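Local coordinates for tubulin-like protein CetZ2 (Haloferax volcanii, PDB 4B45), which binds GTP, belongs to a tubulin-like family with GTPase activity, and takes part in controlling cell shape in this archaeon, at residues A[56-61]-A[71-76]; A[248-253]-A[312-317]; A[264-269]-A[287-292]. All blocks are in the same frame, centred on the assembly; numbering follows the deposited sequence.

Contact 1 of 3, residues A[56-61]-A[71-76]; sequences QDRVNG and GAAVME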
ATOM      1  N   GLN A  56      21.002 -15.581   9.971  1.00 41.61           N
ATOM      2  CA  GLN A  56      21.393 -16.998  10.013  1.00 47.30           C
ATOM      3  C   GLN A  56      22.180 -17.387  11.260  1.00 48.89           C
ATOM      4  O   GLN A  56      22.102 -18.525  11.716  1.00 50.89           O
ATOM      5  CB  GLN A  56      22.192 -17.406   8.773  1.00 49.56           C
ATOM      6  CG  GLN A  56      21.497 -17.080   7.465  1.00 54.32           C
ATOM      7  CD  GLN A  56      21.941 -15.745   6.925  1.00 54.11           C
ATOM      8  OE1 GLN A  56      21.862 -14.730   7.620  1.00 48.67           O
ATOM      9  NE2 GLN A  56      22.450 -15.739   5.697  1.00 55.81           N
ATOM     10  N   ASP A  57      22.930 -16.441  11.811  1.00 51.15           N
ATOM     11  CA  ASP A  57      23.712 -16.714  13.013  1.00 49.95           C
ATOM     12  C   ASP A  57      22.821 -16.849  14.238  1.00 48.85           C
ATOM     13  O   ASP A  57      23.270 -17.324  15.267  1.00 46.53           O
ATOM     14  CB  ASP A  57      24.735 -15.601  13.246  1.00 51.11           C
ATOM     15  CG  ASP A  57      24.085 -14.250  13.442  1.00 51.90           C
ATOM     16  OD1 ASP A  57      23.198 -13.890  12.636  1.00 52.81           O
ATOM     17  OD2 ASP A  57      24.450 -13.554  14.416  1.00 52.30           O
ATOM     18  N   ARG A  58      21.565 -16.410  14.125  1.00 48.94           N
ATOM     19  CA  ARG A  58      20.590 -16.501  15.222  1.00 53.25           C
ATOM     20  C   ARG A  58      19.551 -17.607  15.000  1.00 48.38           C
ATOM     21  O   ARG A  58      19.283 -18.393  15.899  1.00 52.22           O
ATOM     22  CB  ARG A  58      19.832 -15.175  15.391  1.00 60.52           C
ATOM     23  CG  ARG A  58      20.693 -13.949  15.599  1.00 65.66           C
ATOM     24  CD  ARG A  58      21.308 -13.921  16.975  1.00 71.37           C
ATOM     25  NE  ARG A  58      20.308 -13.930  18.040  1.00 77.43           N
ATOM     26  CZ  ARG A  58      19.758 -12.843  18.570  1.00 76.64           C
ATOM     27  NH1 ARG A  58      20.090 -11.635  18.125  1.00 75.98           N
ATOM     28  NH2 ARG A  58      18.870 -12.965  19.545  1.00 78.11           N
ATOM     29  N   VAL A  59      18.961 -17.648  13.806  1.00 46.66           N
ATOM     30  CA  VAL A  59      17.819 -18.529  13.536  1.00 44.26           C
ATOM     31  C   VAL A  59      17.992 -19.446  12.326  1.00 46.37           C
ATOM     32  O   VAL A  59      17.016 -20.027  11.845  1.00 54.42           O
ATOM     33  CB  VAL A  59      16.509 -17.719  13.361  1.00 47.45           C
ATOM     34  CG1 VAL A  59      16.264 -16.854  14.597  1.00 42.03           C
ATOM     35  CG2 VAL A  59      16.566 -16.852  12.097  1.00 45.20           C
ATOM     36  N   ASN A  60      19.222 -19.557  11.829  1.00 45.26           N
ATOM     37  CA  ASN A  60      19.571 -20.585  10.841  1.00 49.83           C
ATOM     38  C   ASN A  60      18.631 -20.670   9.617  1.00 49.71           C
ATOM     39  O   ASN A  60      18.246 -21.759   9.191  1.00 48.35           O
ATOM     40  CB  ASN A  60      19.662 -21.941  11.555  1.00 49.82           C
ATOM     41  CG  ASN A  60      20.295 -23.024  10.704  1.00 54.44           C
ATOM     42  OD1 ASN A  60      20.964 -22.747   9.704  1.00 44.76           O
ATOM     43  ND2 ASN A  60      20.085 -24.276  11.101  1.00 64.75           N
ATOM     44  N   GLY A  61      18.245 -19.524   9.061  1.00 43.75           N
ATOM     45  CA  GLY A  61      17.415 -19.523   7.866  1.00 41.99           C
ATOM     46  C   GLY A  61      15.983 -20.021   8.019  1.00 45.30           C
ATOM     47  O   GLY A  61      15.296 -20.251   7.012  1.00 46.90           O
ATOM     48  N   GLY A  71      12.736 -10.390  15.628  1.00 54.87           N
ATOM     49  CA  GLY A  71      12.655  -9.798  14.298  1.00 48.94           C
ATOM     50  C   GLY A  71      13.322  -8.436  14.222  1.00 46.33           C
ATOM     51  O   GLY A  71      13.941  -8.076  13.214  1.00 46.48           O
ATOM     52  N   ALA A  72      13.183  -7.663  15.291  1.00 42.92           N
ATOM     53  CA  ALA A  72      13.792  -6.343  15.370  1.00 43.23           C
ATOM     54  C   ALA A  72      15.320  -6.431  15.560  1.00 47.21           C
ATOM     55  O   ALA A  72      16.069  -5.717  14.900  1.00 55.38           O
ATOM     56  CB  ALA A  72      13.157  -5.544  16.510  1.00 37.51           C
ATOM     57  N   ALA A  73      15.766  -7.306  16.461  1.00 45.94           N
ATOM     58  CA  ALA A  73      17.195  -7.443  16.796  1.00 46.73           C
ATOM     59  C   ALA A  73      18.021  -7.866  15.587  1.00 52.09           C
ATOM     60  O   ALA A  73      19.129  -7.374  15.366  1.00 56.78           O
ATOM     61  CB  ALA A  73      17.383  -8.448  17.924  1.00 44.98           C
ATOM     62  N   VAL A  74      17.470  -8.777  14.794  1.00 49.80           N
ATOM     63  CA  VAL A  74      18.176  -9.273  13.620  1.00 48.92           C
ATOM     64  C   VAL A  74      18.317  -8.173  12.566  1.00 48.63           C
ATOM     65  O   VAL A  74      19.358  -8.042  11.917  1.00 50.55           O
ATOM     66  CB  VAL A  74      17.467 -10.509  13.048  1.00 49.70           C
ATOM     67  CG1 VAL A  74      17.972 -10.821  11.663  1.00 52.73           C
ATOM     68  CG2 VAL A  74      17.675 -11.687  13.976  1.00 47.15           C
ATOM     69  N   MET A  75      17.278  -7.363  12.403  1.00 46.07           N
ATOM     70  CA  MET A  75      17.355  -6.240  11.479  1.00 43.23           C
ATOM     71  C   MET A  75      18.338  -5.177  11.988  1.00 41.74           C
ATOM     72  O   MET A  75      18.988  -4.496  11.199  1.00 47.71           O
ATOM     73  CB  MET A  75      15.962  -5.633  11.245  1.00 44.38           C
ATOM     74  CG  MET A  75      15.932  -4.491  10.235  1.00 41.74           C
ATOM     75  SD  MET A  75      16.237  -5.083   8.563  1.00 48.50           S
ATOM     76  CE  MET A  75      14.664  -5.891   8.210  1.00 37.34           C
ATOM     77  N   GLU A  76      18.441  -5.022  13.303  1.00 45.99           N
ATOM     78  CA  GLU A  76      19.423  -4.092  13.866  1.00 54.19           C
ATOM     79  C   GLU A  76      20.846  -4.531  13.515  1.00 54.47           C
ATOM     80  O   GLU A  76      21.655  -3.732  13.023  1.00 52.24           O
ATOM     81  CB  GLU A  76      19.299  -4.013  15.395  1.00 61.26           C
ATOM     82  CG  GLU A  76      17.985  -3.469  15.928  1.00 67.43           C
ATOM     83  CD  GLU A  76      17.899  -1.951  15.877  1.00 72.80           C
ATOM     84  OE1 GLU A  76      18.696  -1.324  15.148  1.00 74.44           O
ATOM     85  OE2 GLU A  76      17.031  -1.384  16.577  1.00 73.45           O
TER
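Arg58 reaches across to Val74 and Ala73 with two different parts of its side chain. The aliphatic root meets Val74, with Arg58 CG 4.1 Å from Val74 CG2. The far end meets Ala73, with Arg58 NH1 4.2 Å from Ala73 CB. The side chains of Arg58 and Val74 run alongside each other with opposed directions, and it is the methylene CG of the arginine that meets the valine. Arg58 CG stands beside its own backbone N and opposite the carbonyl carbon (chi1 -55°), and two further bends along the chain bring the guanidinium alongside Ala73, whose methyl meets it obliquely. No hydrogen bond links the two segments, and the touch is one of van der Waals surfaces, Arg58 lying at the surface over the buried Val74.

Leu70, one turn before Val74 in helix 68-85, receives the side chains of both Arg58 and Val59, widening the contact. Val74 also touches Thr39 and Ile54, and Val59 touches Thr39 and Val64, so both valines meet Thr39. Asn60 takes up positive phi and leaves the helical conformation; Asn60 N is still bonded to Gln56 O at 3.1 Å. Gly61, also with positive phi, continues the turn and is bonded through its backbone to Lys41.

Gly65 and Gly66, which bind GTP, lie in the connection between the two segments, and the side chain of Val74 is about 11 Å from the bound nucleotide analogue. The arrangement belongs to the nucleotide-binding half of the tubulin/FtsZ GTPase fold, where this part of the chain, between strand 50-53 and helix 68-85, probably corresponds to the T3 loop of tubulin and FtsZ.

Contact 2 of 3, residues A[248-253]-A[312-317]; sequences RRAVLT and SLVLLG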
ATOM      1  N   ARG A 248     -17.588   7.913  -4.836  1.00 41.81           N
ATOM      2  CA  ARG A 248     -18.232   7.519  -3.572  1.00 50.20           C
ATOM      3  C   ARG A 248     -17.834   6.117  -3.113  1.00 46.28           C
ATOM      4  O   ARG A 248     -17.544   5.899  -1.931  1.00 42.81           O
ATOM      5  CB  ARG A 248     -19.760   7.581  -3.660  1.00 49.01           C
ATOM      6  CG  ARG A 248     -20.345   8.984  -3.830  1.00 60.74           C
ATOM      7  CD  ARG A 248     -21.864   8.963  -3.591  1.00 70.26           C
ATOM      8  NE  ARG A 248     -22.551  10.046  -4.287  1.00 75.50           N
ATOM      9  CZ  ARG A 248     -23.161   9.908  -5.460  1.00 79.40           C
ATOM     10  NH1 ARG A 248     -23.180   8.725  -6.067  1.00 78.06           N
ATOM     11  NH2 ARG A 248     -23.760  10.950  -6.022  1.00 80.81           N
ATOM     12  N   ARG A 249     -17.847   5.162  -4.036  1.00 44.41           N
ATOM     13  CA  ARG A 249     -17.512   3.792  -3.667  1.00 50.86           C
ATOM     14  C   ARG A 249     -16.064   3.683  -3.224  1.00 48.36           C
ATOM     15  O   ARG A 249     -15.773   3.007  -2.240  1.00 50.60           O
ATOM     16  CB  ARG A 249     -17.799   2.815  -4.808  1.00 61.59           C
ATOM     17  CG  ARG A 249     -19.283   2.538  -5.017  1.00 71.75           C
ATOM     18  CD  ARG A 249     -19.491   1.182  -5.642  1.00 78.58           C
ATOM     19  NE  ARG A 249     -18.537   0.924  -6.716  1.00 87.06           N
ATOM     20  CZ  ARG A 249     -18.757   1.201  -7.998  1.00 93.00           C
ATOM     21  NH1 ARG A 249     -19.905   1.756  -8.373  1.00 97.42           N
ATOM     22  NH2 ARG A 249     -17.829   0.925  -8.906  1.00 89.28           N
ATOM     23  N   ALA A 250     -15.168   4.365  -3.942  1.00 45.26           N
ATOM     24  CA  ALA A 250     -13.741   4.336  -3.636  1.00 48.06           C
ATOM     25  C   ALA A 250     -13.486   4.813  -2.210  1.00 46.44           C
ATOM     26  O   ALA A 250     -12.682   4.232  -1.482  1.00 55.38           O
ATOM     27  CB  ALA A 250     -12.951   5.181  -4.640  1.00 44.55           C
ATOM     28  N   VAL A 251     -14.202   5.857  -1.815  1.00 43.73           N
ATOM     29  CA  VAL A 251     -14.076   6.433  -0.477  1.00 48.81           C
ATOM     30  C   VAL A 251     -14.813   5.626   0.599  1.00 52.12           C
ATOM     31  O   VAL A 251     -14.342   5.522   1.723  1.00 58.49           O
ATOM     32  CB  VAL A 251     -14.604   7.885  -0.458  1.00 49.96           C
ATOM     33  CG1 VAL A 251     -14.550   8.467   0.946  1.00 53.01           C
ATOM     34  CG2 VAL A 251     -13.827   8.759  -1.461  1.00 47.23           C
ATOM     35  N   LEU A 252     -15.965   5.052   0.260  1.00 62.42           N
ATOM     36  CA  LEU A 252     -16.807   4.403   1.276  1.00 58.31           C
ATOM     37  C   LEU A 252     -16.693   2.873   1.342  1.00 61.25           C
ATOM     38  O   LEU A 252     -16.614   2.312   2.438  1.00 68.81           O
ATOM     39  CB  LEU A 252     -18.269   4.831   1.134  1.00 48.31           C
ATOM     40  CG  LEU A 252     -18.534   6.343   1.200  1.00 57.44           C
ATOM     41  CD1 LEU A 252     -19.957   6.660   0.766  1.00 56.92           C
ATOM     42  CD2 LEU A 252     -18.265   6.927   2.590  1.00 57.19           C
ATOM     43  N   THR A 253     -16.678   2.194   0.195  1.00 60.59           N
ATOM     44  CA  THR A 253     -16.549   0.734   0.207  1.00 63.25           C
ATOM     45  C   THR A 253     -15.216   0.192  -0.305  1.00 61.36           C
ATOM     46  O   THR A 253     -14.783  -0.879   0.112  1.00 67.91           O
ATOM     47  CB  THR A 253     -17.683   0.017  -0.580  1.00 69.99           C
ATOM     48  OG1 THR A 253     -17.523   0.226  -1.989  1.00 73.59           O
ATOM     49  CG2 THR A 253     -19.033   0.512  -0.153  1.00 69.29           C
ATOM     50  N   SER A 312     -12.157   5.788 -10.191  1.00 41.78           N
ATOM     51  CA  SER A 312     -11.662   6.755  -9.233  1.00 40.91           C
ATOM     52  C   SER A 312     -10.668   6.045  -8.325  1.00 41.31           C
ATOM     53  O   SER A 312     -10.932   4.958  -7.791  1.00 38.79           O
ATOM     54  CB  SER A 312     -12.787   7.349  -8.389  1.00 43.99           C
ATOM     55  OG  SER A 312     -13.738   8.007  -9.203  1.00 67.93           O
ATOM     56  N   LEU A 313      -9.518   6.665  -8.163  1.00 39.53           N
ATOM     57  CA  LEU A 313      -8.496   6.148  -7.288  1.00 41.42           C
ATOM     58  C   LEU A 313      -8.298   7.264  -6.290  1.00 40.62           C
ATOM     59  O   LEU A 313      -7.878   8.361  -6.664  1.00 45.73           O
ATOM     60  CB  LEU A 313      -7.232   5.912  -8.093  1.00 43.11           C
ATOM     61  CG  LEU A 313      -6.019   5.260  -7.449  1.00 43.30           C
ATOM     62  CD1 LEU A 313      -6.294   3.775  -7.188  1.00 45.59           C
ATOM     63  CD2 LEU A 313      -4.821   5.441  -8.372  1.00 47.85           C
ATOM     64  N   VAL A 314      -8.661   7.015  -5.036  1.00 36.69           N
ATOM     65  CA  VAL A 314      -8.593   8.056  -4.012  1.00 39.03           C
ATOM     66  C   VAL A 314      -7.649   7.711  -2.869  1.00 44.84           C
ATOM     67  O   VAL A 314      -7.912   6.788  -2.108  1.00 41.37           O
ATOM     68  CB  VAL A 314      -9.970   8.333  -3.412  1.00 39.62           C
ATOM     69  CG1 VAL A 314      -9.855   9.387  -2.334  1.00 44.45           C
ATOM     70  CG2 VAL A 314     -10.942   8.795  -4.509  1.00 38.64           C
ATOM     71  N   LEU A 315      -6.565   8.476  -2.746  1.00 39.49           N
ATOM     72  CA  LEU A 315      -5.615   8.331  -1.650  1.00 38.57           C
ATOM     73  C   LEU A 315      -6.055   9.229  -0.511  1.00 41.25           C
ATOM     74  O   LEU A 315      -6.320  10.411  -0.720  1.00 36.49           O
ATOM     75  CB  LEU A 315      -4.201   8.731  -2.110  1.00 40.47           C
ATOM     76  CG  LEU A 315      -3.104   8.713  -1.034  1.00 46.73           C
ATOM     77  CD1 LEU A 315      -2.894   7.296  -0.466  1.00 31.51           C
ATOM     78  CD2 LEU A 315      -1.777   9.312  -1.545  1.00 44.33           C
ATOM     79  N   LEU A 316      -6.163   8.663   0.688  1.00 40.56           N
ATOM     80  CA  LEU A 316      -6.535   9.436   1.865  1.00 37.67           C
ATOM     81  C   LEU A 316      -5.383   9.444   2.849  1.00 39.52           C
ATOM     82  O   LEU A 316      -4.961   8.389   3.324  1.00 45.36           O
ATOM     83  CB  LEU A 316      -7.769   8.829   2.524  1.00 38.28           C
ATOM     84  CG  LEU A 316      -8.982   8.696   1.600  1.00 43.50           C
ATOM     85  CD1 LEU A 316      -9.797   7.482   1.950  1.00 43.58           C
ATOM     86  CD2 LEU A 316      -9.836   9.949   1.690  1.00 37.73           C
ATOM     87  N   GLY A 317      -4.882  10.628   3.172  1.00 39.33           N
ATOM     88  CA  GLY A 317      -3.741  10.728   4.064  1.00 43.19           C
ATOM     89  C   GLY A 317      -4.180  11.239   5.416  1.00 45.16           C
ATOM     90  O   GLY A 317      -5.136  12.009   5.506  1.00 42.47           O
TER
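Helix-on-sheet packing in the C-terminal domain brings Ala250 and Val251 of helix 240-252 against Ser312 and Val314 of strand 309-319. The short segments run at 35° to each other, with axes 7.8 Å apart at closest approach. Ala250, small and pointing at the strand, lies over the backbone: its CB is 3.7 Å from Ser312 O and 4.1 Å from Val314 CG2. Val251 comes in beside it, and its CG2 is 4.1 Å from Val314 CG1 and 4.2 Å from Val314 CG2, so this one methyl touches both branches of Val314. With Val251 CG1 anti to the backbone N (chi1 177°), CG2 is the branch left to face Val314.

The hydroxyl of Ser312 is not left to the apolar surface, since its OG is hydrogen-bonded to the hydroxyls of Thr246 and Thr247, one turn earlier in the helix. Val251 also touches Trp288 of helix 279-293, which flanks this helix on the sheet. Across the two segments there is no hydrogen bond; they meet through buried methyl groups, with Ala250 CB also set against a carbonyl oxygen, and the polar link between helix and strand is made just beside them by Ser312 and the two threonines.

Contact 3 of 3, residues A[264-269]-A[287-292]; sequences DAALVV and RWVEDE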
ATOM      1  N   ASP A 264      -7.136  13.885   6.802  1.00 47.50           N
ATOM      2  CA  ASP A 264      -6.561  15.214   6.782  1.00 53.41           C
ATOM      3  C   ASP A 264      -6.317  15.680   5.345  1.00 48.32           C
ATOM      4  O   ASP A 264      -6.401  16.866   5.047  1.00 50.31           O
ATOM      5  CB  ASP A 264      -5.256  15.230   7.596  1.00 66.20           C
ATOM      6  CG  ASP A 264      -4.556  16.579   7.552  1.00 82.45           C
ATOM      7  OD1 ASP A 264      -5.039  17.527   8.214  1.00 92.42           O
ATOM      8  OD2 ASP A 264      -3.524  16.696   6.856  1.00 83.66           O
ATOM      9  N   ALA A 265      -6.008  14.746   4.456  1.00 45.08           N
ATOM     10  CA  ALA A 265      -5.716  15.100   3.074  1.00 41.30           C
ATOM     11  C   ALA A 265      -6.241  14.018   2.150  1.00 41.37           C
ATOM     12  O   ALA A 265      -6.454  12.880   2.566  1.00 41.89           O
ATOM     13  CB  ALA A 265      -4.209  15.282   2.870  1.00 42.06           C
ATOM     14  N   ALA A 266      -6.459  14.375   0.893  1.00 37.48           N
ATOM     15  CA  ALA A 266      -6.956  13.412  -0.064  1.00 39.17           C
ATOM     16  C   ALA A 266      -6.457  13.755  -1.446  1.00 41.47           C
ATOM     17  O   ALA A 266      -6.197  14.918  -1.753  1.00 43.25           O
ATOM     18  CB  ALA A 266      -8.474  13.392  -0.051  1.00 35.27           C
ATOM     19  N   LEU A 267      -6.328  12.729  -2.277  1.00 38.50           N
ATOM     20  CA  LEU A 267      -6.004  12.915  -3.680  1.00 38.16           C
ATOM     21  C   LEU A 267      -6.980  12.108  -4.527  1.00 41.15           C
ATOM     22  O   LEU A 267      -7.067  10.881  -4.419  1.00 37.57           O
ATOM     23  CB  LEU A 267      -4.566  12.490  -3.966  1.00 39.88           C
ATOM     24  CG  LEU A 267      -4.238  12.447  -5.450  1.00 38.98           C
ATOM     25  CD1 LEU A 267      -4.305  13.871  -6.042  1.00 35.43           C
ATOM     26  CD2 LEU A 267      -2.883  11.806  -5.695  1.00 34.01           C
ATOM     27  N   VAL A 268      -7.724  12.810  -5.372  1.00 41.80           N
ATOM     28  CA  VAL A 268      -8.716  12.162  -6.205  1.00 40.70           C
ATOM     29  C   VAL A 268      -8.232  12.069  -7.637  1.00 41.37           C
ATOM     30  O   VAL A 268      -8.029  13.080  -8.310  1.00 42.43           O
ATOM     31  CB  VAL A 268     -10.028  12.938  -6.190  1.00 43.28           C
ATOM     32  CG1 VAL A 268     -11.091  12.179  -6.961  1.00 45.95           C
ATOM     33  CG2 VAL A 268     -10.444  13.200  -4.753  1.00 37.89           C
ATOM     34  N   VAL A 269      -8.051  10.841  -8.094  1.00 43.28           N
ATOM     35  CA  VAL A 269      -7.604  10.598  -9.448  1.00 40.95           C
ATOM     36  C   VAL A 269      -8.745   9.885 -10.150  1.00 44.94           C
ATOM     37  O   VAL A 269      -9.228   8.848  -9.689  1.00 41.31           O
ATOM     38  CB  VAL A 269      -6.289   9.749  -9.479  1.00 45.39           C
ATOM     39  CG1 VAL A 269      -5.831   9.466 -10.912  1.00 43.50           C
ATOM     40  CG2 VAL A 269      -5.175  10.447  -8.713  1.00 42.28           C
ATOM     41  N   ARG A 287     -15.529  17.775  -5.199  1.00 47.87           N
ATOM     42  CA  ARG A 287     -16.216  18.594  -4.210  1.00 45.71           C
ATOM     43  C   ARG A 287     -16.889  17.690  -3.182  1.00 51.17           C
ATOM     44  O   ARG A 287     -16.843  17.955  -1.976  1.00 48.90           O
ATOM     45  CB  ARG A 287     -17.237  19.523  -4.882  1.00 49.56           C
ATOM     46  CG  ARG A 287     -18.151  20.248  -3.911  1.00 59.03           C
ATOM     47  CD  ARG A 287     -18.908  21.369  -4.617  1.00 73.50           C
ATOM     48  NE  ARG A 287     -20.157  21.726  -3.946  1.00 85.88           N
ATOM     49  CZ  ARG A 287     -21.366  21.341  -4.351  1.00 91.39           C
ATOM     50  NH1 ARG A 287     -21.504  20.582  -5.432  1.00 85.29           N
ATOM     51  NH2 ARG A 287     -22.445  21.714  -3.671  1.00 96.09           N
ATOM     52  N   TRP A 288     -17.515  16.619  -3.668  1.00 41.26           N
ATOM     53  CA  TRP A 288     -18.075  15.609  -2.774  1.00 47.00           C
ATOM     54  C   TRP A 288     -17.046  15.012  -1.793  1.00 46.12           C
ATOM     55  O   TRP A 288     -17.353  14.826  -0.612  1.00 44.61           O
ATOM     56  CB  TRP A 288     -18.748  14.473  -3.552  1.00 45.72           C
ATOM     57  CG  TRP A 288     -19.353  13.481  -2.604  1.00 45.46           C
ATOM     58  CD1 TRP A 288     -20.587  13.544  -2.034  1.00 41.09           C
ATOM     59  CD2 TRP A 288     -18.724  12.312  -2.073  1.00 34.91           C
ATOM     60  NE1 TRP A 288     -20.773  12.478  -1.187  1.00 40.85           N
ATOM     61  CE2 TRP A 288     -19.648  11.703  -1.196  1.00 41.94           C
ATOM     62  CE3 TRP A 288     -17.475  11.711  -2.263  1.00 39.67           C
ATOM     63  CZ2 TRP A 288     -19.365  10.520  -0.506  1.00 45.83           C
ATOM     64  CZ3 TRP A 288     -17.191  10.535  -1.577  1.00 43.42           C
ATOM     65  CH2 TRP A 288     -18.134   9.953  -0.710  1.00 46.63           C
ATOM     66  N   VAL A 289     -15.849  14.691  -2.283  1.00 39.98           N
ATOM     67  CA  VAL A 289     -14.793  14.153  -1.415  1.00 45.46           C
ATOM     68  C   VAL A 289     -14.464  15.168  -0.330  1.00 47.45           C
ATOM     69  O   VAL A 289     -14.321  14.806   0.825  1.00 45.18           O
ATOM     70  CB  VAL A 289     -13.508  13.762  -2.201  1.00 45.04           C
ATOM     71  CG1 VAL A 289     -12.351  13.449  -1.254  1.00 42.47           C
ATOM     72  CG2 VAL A 289     -13.776  12.561  -3.102  1.00 43.66           C
ATOM     73  N   GLU A 290     -14.393  16.447  -0.705  1.00 48.15           N
ATOM     74  CA  GLU A 290     -14.108  17.504   0.252  1.00 43.00           C
ATOM     75  C   GLU A 290     -15.185  17.608   1.339  1.00 48.88           C
ATOM     76  O   GLU A 290     -14.870  17.845   2.503  1.00 53.04           O
ATOM     77  CB  GLU A 290     -13.925  18.847  -0.467  1.00 44.81           C
ATOM     78  CG  GLU A 290     -13.712  20.029   0.470  1.00 46.76           C
ATOM     79  CD  GLU A 290     -13.434  21.322  -0.272  1.00 59.48           C
ATOM     80  OE1 GLU A 290     -14.389  21.916  -0.818  1.00 58.57           O
ATOM     81  OE2 GLU A 290     -12.259  21.745  -0.315  1.00 63.52           O
ATOM     82  N   ASP A 291     -16.451  17.425   0.958  1.00 46.17           N
ATOM     83  CA  ASP A 291     -17.556  17.474   1.916  1.00 51.67           C
ATOM     84  C   ASP A 291     -17.582  16.246   2.808  1.00 50.85           C
ATOM     85  O   ASP A 291     -17.911  16.334   3.990  1.00 51.93           O
ATOM     86  CB  ASP A 291     -18.915  17.588   1.208  1.00 56.26           C
ATOM     87  CG  ASP A 291     -19.091  18.904   0.461  1.00 68.55           C
ATOM     88  OD1 ASP A 291     -18.382  19.895   0.767  1.00 68.06           O
ATOM     89  OD2 ASP A 291     -19.961  18.943  -0.436  1.00 72.03           O
ATOM     90  N   GLU A 292     -17.262  15.093   2.234  1.00 49.33           N
ATOM     91  CA  GLU A 292     -17.295  13.835   2.974  1.00 49.59           C
ATOM     92  C   GLU A 292     -16.135  13.683   3.958  1.00 51.93           C
ATOM     93  O   GLU A 292     -16.330  13.201   5.065  1.00 54.05           O
ATOM     94  CB  GLU A 292     -17.326  12.646   2.005  1.00 49.32           C
ATOM     95  CG  GLU A 292     -17.179  11.284   2.663  1.00 52.81           C
ATOM     96  CD  GLU A 292     -18.229  11.007   3.719  1.00 60.59           C
ATOM     97  OE1 GLU A 292     -19.372  11.503   3.592  1.00 61.43           O
ATOM     98  OE2 GLU A 292     -17.901  10.287   4.684  1.00 64.59           O
TER
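Beside Val289, which meets Ala266 and Val268 of the strand, the indole of Trp288 is the flat group of the helix, turned to another side. One face of its ring carries Glu292 CB, 3.8 Å above the plane and displaced toward the rim, one helical turn further on. Over the opposite face lies Arg248, its CA 3.8 Å from Trp288 CH2, so the indole is held between Glu292 CB and Arg248. The ring also touches the side chains of Val251 and Leu252, and so fills the groove between helices 279-293 and 240-252. Glu292 has a polar partner of its own, its OE2 being hydrogen-bonded to Ser261 OG.

Val289 alone carries the helix side of the contact with the strand. Its CG2 is 3.8 Å from Val268 CG2, and its CG1 is 4.0 Å from that same methyl and 4.1 Å from Ala266 CB. With CG1 opposite the backbone N (chi1 170°) and CG2 beside it, Val268 CG2 sits against the fork of Val289, touching both branches, and CG1 extends far enough to meet the alanine as well.

Strand 263-272, helix 279-293 and strand 298-304 form a beta-alpha-beta crossover, and this contact is where its helix lies on the first of the two parallel strands. Val289 also touches Thr247 of helix 240-252. Near the start of the strand, Asp264 and Ala265 both face Gly317 in a classic beta bulge. Beyond it, Ala266 and Val268 point to the helix, whereas Leu267 points away and packs on Glu212, Val213 and Thr216 of helix 210-217, on the other side of the sheet.

In the fold
From the N terminus, contact 1 comes first and closes a short loop, only nine residues long, within the GTPase domain. The chain then completes that domain and enters the C-terminal domain, where residues 248-253 open contact 2. Before this long loop is closed by residues 312-317, contact 3 opens and closes inside it, so 264-269/287-292 is nested within 248-253/312-317. Contacts 2 and 3 adjoin, with centres 8 Å apart: their strands are neighbours in the sheet, joined by probable hydrogen bonds such as Leu313 N to Val269 O, and their helices pack side by side. Contact 1 lies about 24 Å from contact 2 between nearest atoms, on the opposite side of the chain's centre from contacts 2 and 3.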